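Local coordinates for protein S-adenosylmethionine-dependent methyltransferase (Clostridium acetobutylicum, PDB 1Y8C) that probably transfers a methyl group from S-adenosylmethionine to an acceptor substrate, at residues A[44-49]-A[64-69]. Sequence-based numbering, arbitrary orientation.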
ATOM      1  N   LEU A  44       7.329   1.042   2.475  1.00 52.45           N
ATOM      2  CA  LEU A  44       7.188  -0.415   2.540  1.00 55.31           C
ATOM      3  C   LEU A  44       6.192  -0.857   1.488  1.00 56.08           C
ATOM      4  O   LEU A  44       5.135  -0.248   1.351  1.00 60.58           O
ATOM      5  CB  LEU A  44       6.636  -0.842   3.896  1.00 52.78           C
ATOM      6  CG  LEU A  44       7.435  -0.491   5.133  1.00 52.14           C
ATOM      7  CD1 LEU A  44       6.553  -0.651   6.366  1.00 51.66           C
ATOM      8  CD2 LEU A  44       8.662  -1.374   5.203  1.00 49.37           C
ATOM      9  N   ALA A  45       6.500  -1.927   0.771  1.00 56.31           N
ATOM     10  CA  ALA A  45       5.594  -2.408  -0.266  1.00 56.73           C
ATOM     11  C   ALA A  45       5.535  -1.335  -1.344  1.00 56.69           C
ATOM     12  O   ALA A  45       4.456  -0.943  -1.793  1.00 55.95           O
ATOM     13  CB  ALA A  45       4.205  -2.640   0.317  1.00 56.16           C
ATOM     14  N   CYS A  46       6.706  -0.858  -1.748  1.00 55.45           N
ATOM     15  CA  CYS A  46       6.791   0.175  -2.762  1.00 54.48           C
ATOM     16  C   CYS A  46       6.318  -0.266  -4.150  1.00 53.06           C
ATOM     17  O   CYS A  46       6.121   0.573  -5.025  1.00 52.60           O
ATOM     18  CB  CYS A  46       8.230   0.671  -2.856  1.00 54.74           C
ATOM     19  SG  CYS A  46       9.363  -0.577  -3.447  1.00 56.02           S
ATOM     20  N   GLY A  47       6.144  -1.566  -4.358  1.00 50.94           N
ATOM     21  CA  GLY A  47       5.712  -2.039  -5.661  1.00 53.18           C
ATOM     22  C   GLY A  47       6.645  -1.567  -6.755  1.00 55.23           C
ATOM     23  O   GLY A  47       7.859  -1.719  -6.636  1.00 57.36           O
ATOM     24  N   THR A  48       6.101  -0.992  -7.824  1.00 58.06           N
ATOM     25  CA  THR A  48       6.947  -0.478  -8.904  1.00 59.06           C
ATOM     26  C   THR A  48       7.303   0.992  -8.688  1.00 59.10           C
ATOM     27  O   THR A  48       7.683   1.677  -9.626  1.00 60.04           O
ATOM     28  CB  THR A  48       6.269  -0.598 -10.277  1.00 59.31           C
ATOM     29  OG1 THR A  48       5.040   0.140 -10.260  1.00 60.51           O
ATOM     30  CG2 THR A  48       6.009  -2.055 -10.606  1.00 59.15           C
ATOM     31  N   GLY A  49       7.148   1.468  -7.458  1.00 58.58           N
ATOM     32  CA  GLY A  49       7.507   2.831  -7.129  1.00 60.07           C
ATOM     33  C   GLY A  49       6.624   3.964  -7.602  1.00 61.71           C
ATOM     34  O   GLY A  49       7.107   5.085  -7.768  1.00 62.08           O
ATOM     35  N   ALA A  64      13.256   1.875  -0.164  1.00 56.81           N
ATOM     36  CA  ALA A  64      12.077   1.254  -0.745  1.00 56.27           C
ATOM     37  C   ALA A  64      12.193  -0.253  -0.556  1.00 56.04           C
ATOM     38  O   ALA A  64      13.183  -0.861  -0.965  1.00 55.83           O
ATOM     39  CB  ALA A  64      11.993   1.594  -2.222  1.00 54.74           C
ATOM     40  N   VAL A  65      11.178  -0.852   0.059  1.00 54.95           N
ATOM     41  CA  VAL A  65      11.180  -2.280   0.319  1.00 53.59           C
ATOM     42  C   VAL A  65       9.950  -2.953  -0.267  1.00 54.66           C
ATOM     43  O   VAL A  65       8.849  -2.427  -0.183  1.00 55.41           O
ATOM     44  CB  VAL A  65      11.204  -2.547   1.823  1.00 53.39           C
ATOM     45  CG1 VAL A  65      11.284  -4.031   2.079  1.00 52.05           C
ATOM     46  CG2 VAL A  65      12.378  -1.817   2.455  1.00 50.55           C
ATOM     47  N   ASP A  66      10.147  -4.119  -0.865  1.00 56.84           N
ATOM     48  CA  ASP A  66       9.045  -4.872  -1.452  1.00 59.19           C
ATOM     49  C   ASP A  66       9.470  -6.322  -1.558  1.00 59.75           C
ATOM     50  O   ASP A  66      10.640  -6.612  -1.747  1.00 60.65           O
ATOM     51  CB  ASP A  66       8.690  -4.320  -2.838  1.00 62.18           C
ATOM     52  CG  ASP A  66       7.309  -4.775  -3.317  1.00 64.08           C
ATOM     53  OD1 ASP A  66       7.138  -5.977  -3.642  1.00 65.09           O
ATOM     54  OD2 ASP A  66       6.393  -3.924  -3.358  1.00 63.43           O
ATOM     55  N   LEU A  67       8.515  -7.229  -1.438  1.00 61.50           N
ATOM     56  CA  LEU A  67       8.811  -8.649  -1.501  1.00 62.74           C
ATOM     57  C   LEU A  67       9.051  -9.133  -2.926  1.00 63.43           C
ATOM     58  O   LEU A  67       9.800 -10.077  -3.146  1.00 64.49           O
ATOM     59  CB  LEU A  67       7.659  -9.433  -0.885  1.00 64.89           C
ATOM     60  CG  LEU A  67       7.821 -10.943  -0.725  1.00 67.07           C
ATOM     61  CD1 LEU A  67       8.936 -11.265   0.279  1.00 66.86           C
ATOM     62  CD2 LEU A  67       6.495 -11.510  -0.243  1.00 67.21           C
ATOM     63  N   SER A  68       8.420  -8.479  -3.892  1.00 63.33           N
ATOM     64  CA  SER A  68       8.560  -8.876  -5.284  1.00 63.29           C
ATOM     65  C   SER A  68       9.831  -8.405  -5.966  1.00 63.91           C
ATOM     66  O   SER A  68       9.948  -7.233  -6.330  1.00 64.50           O
ATOM     67  CB  SER A  68       7.369  -8.374  -6.094  1.00 62.64           C
ATOM     68  OG  SER A  68       7.520  -8.712  -7.468  1.00 60.30           O
ATOM     69  N   GLN A  69      10.777  -9.318  -6.159  1.00 63.59           N
ATOM     70  CA  GLN A  69      12.023  -8.964  -6.831  1.00 64.77           C
ATOM     71  C   GLN A  69      11.691  -8.331  -8.181  1.00 65.43           C
ATOM     72  O   GLN A  69      12.325  -7.363  -8.608  1.00 67.00           O
ATOM     73  CB  GLN A  69      12.883 -10.207  -7.092  1.00 64.02           C
ATOM     74  CG  GLN A  69      13.367 -10.935  -5.867  1.00 63.48           C
ATOM     75  CD  GLN A  69      14.707 -10.444  -5.369  1.00 62.57           C
ATOM     76  OE1 GLN A  69      15.214 -10.939  -4.365  1.00 63.55           O
ATOM     77  NE2 GLN A  69      15.294  -9.477  -6.065  1.00 58.45           N
TER
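Ala45, Cys46 and Gly47 of the glycine-rich loop meet Val65 and Asp66 at the end of the neighbouring strand, an arrangement characteristic of the SAM-binding site of Rossmann-like methyltransferases. Residues 44-49 read Leu-Ala-Cys-Gly-Thr-Gly, most of the family's motif I, and follow strand 40-44; Asp66 stands at the acidic position after the second strand, 61-65. Leu44 and Val65 form a parallel bridge, their side chains on the same face of the sheet, and there the loop leaves the strand. The carbonyl of Val65 receives two backbone donors: Cys46 N lies 3.1 Å from Val65 O in a fairly straight bond (160°), while Ala45 N, 2.6 Å from Val65 O, makes a weak, bent one. One residue on, the Asp66 carboxylate takes over. With CG anti to the backbone N (chi1 -163°), the side chain reaches the loop, and Gly47 N donates to Asp66 OD2 over 2.6 Å, on the anti side and 33° out of the carboxylate plane. The other oxygen closes an Asx turn, Ser68 N to Asp66 OD1 being 2.8 Å, just before Ser68 OG caps helix 69-81 at Met71 N. Beside these polar links, Cys46 SG rests on the methyl of Ala64, 3.6 Å from Ala64 CB, and approaches Asp66 CB at 3.9 Å; Leu72 of helix 69-81 also touches Cys46 and Asp66. The loop itself folds through a type II' turn, Cys46 to Gly49, closed by Gly49 N to Cys46 O. In relatives, the acidic residue at this position commonly binds the ribose hydroxyls of SAM; here both its oxygens accept backbone N-H groups, which would fix the rotation of the carboxylate and tie the glycine-rich loop to the start of helix 69-81.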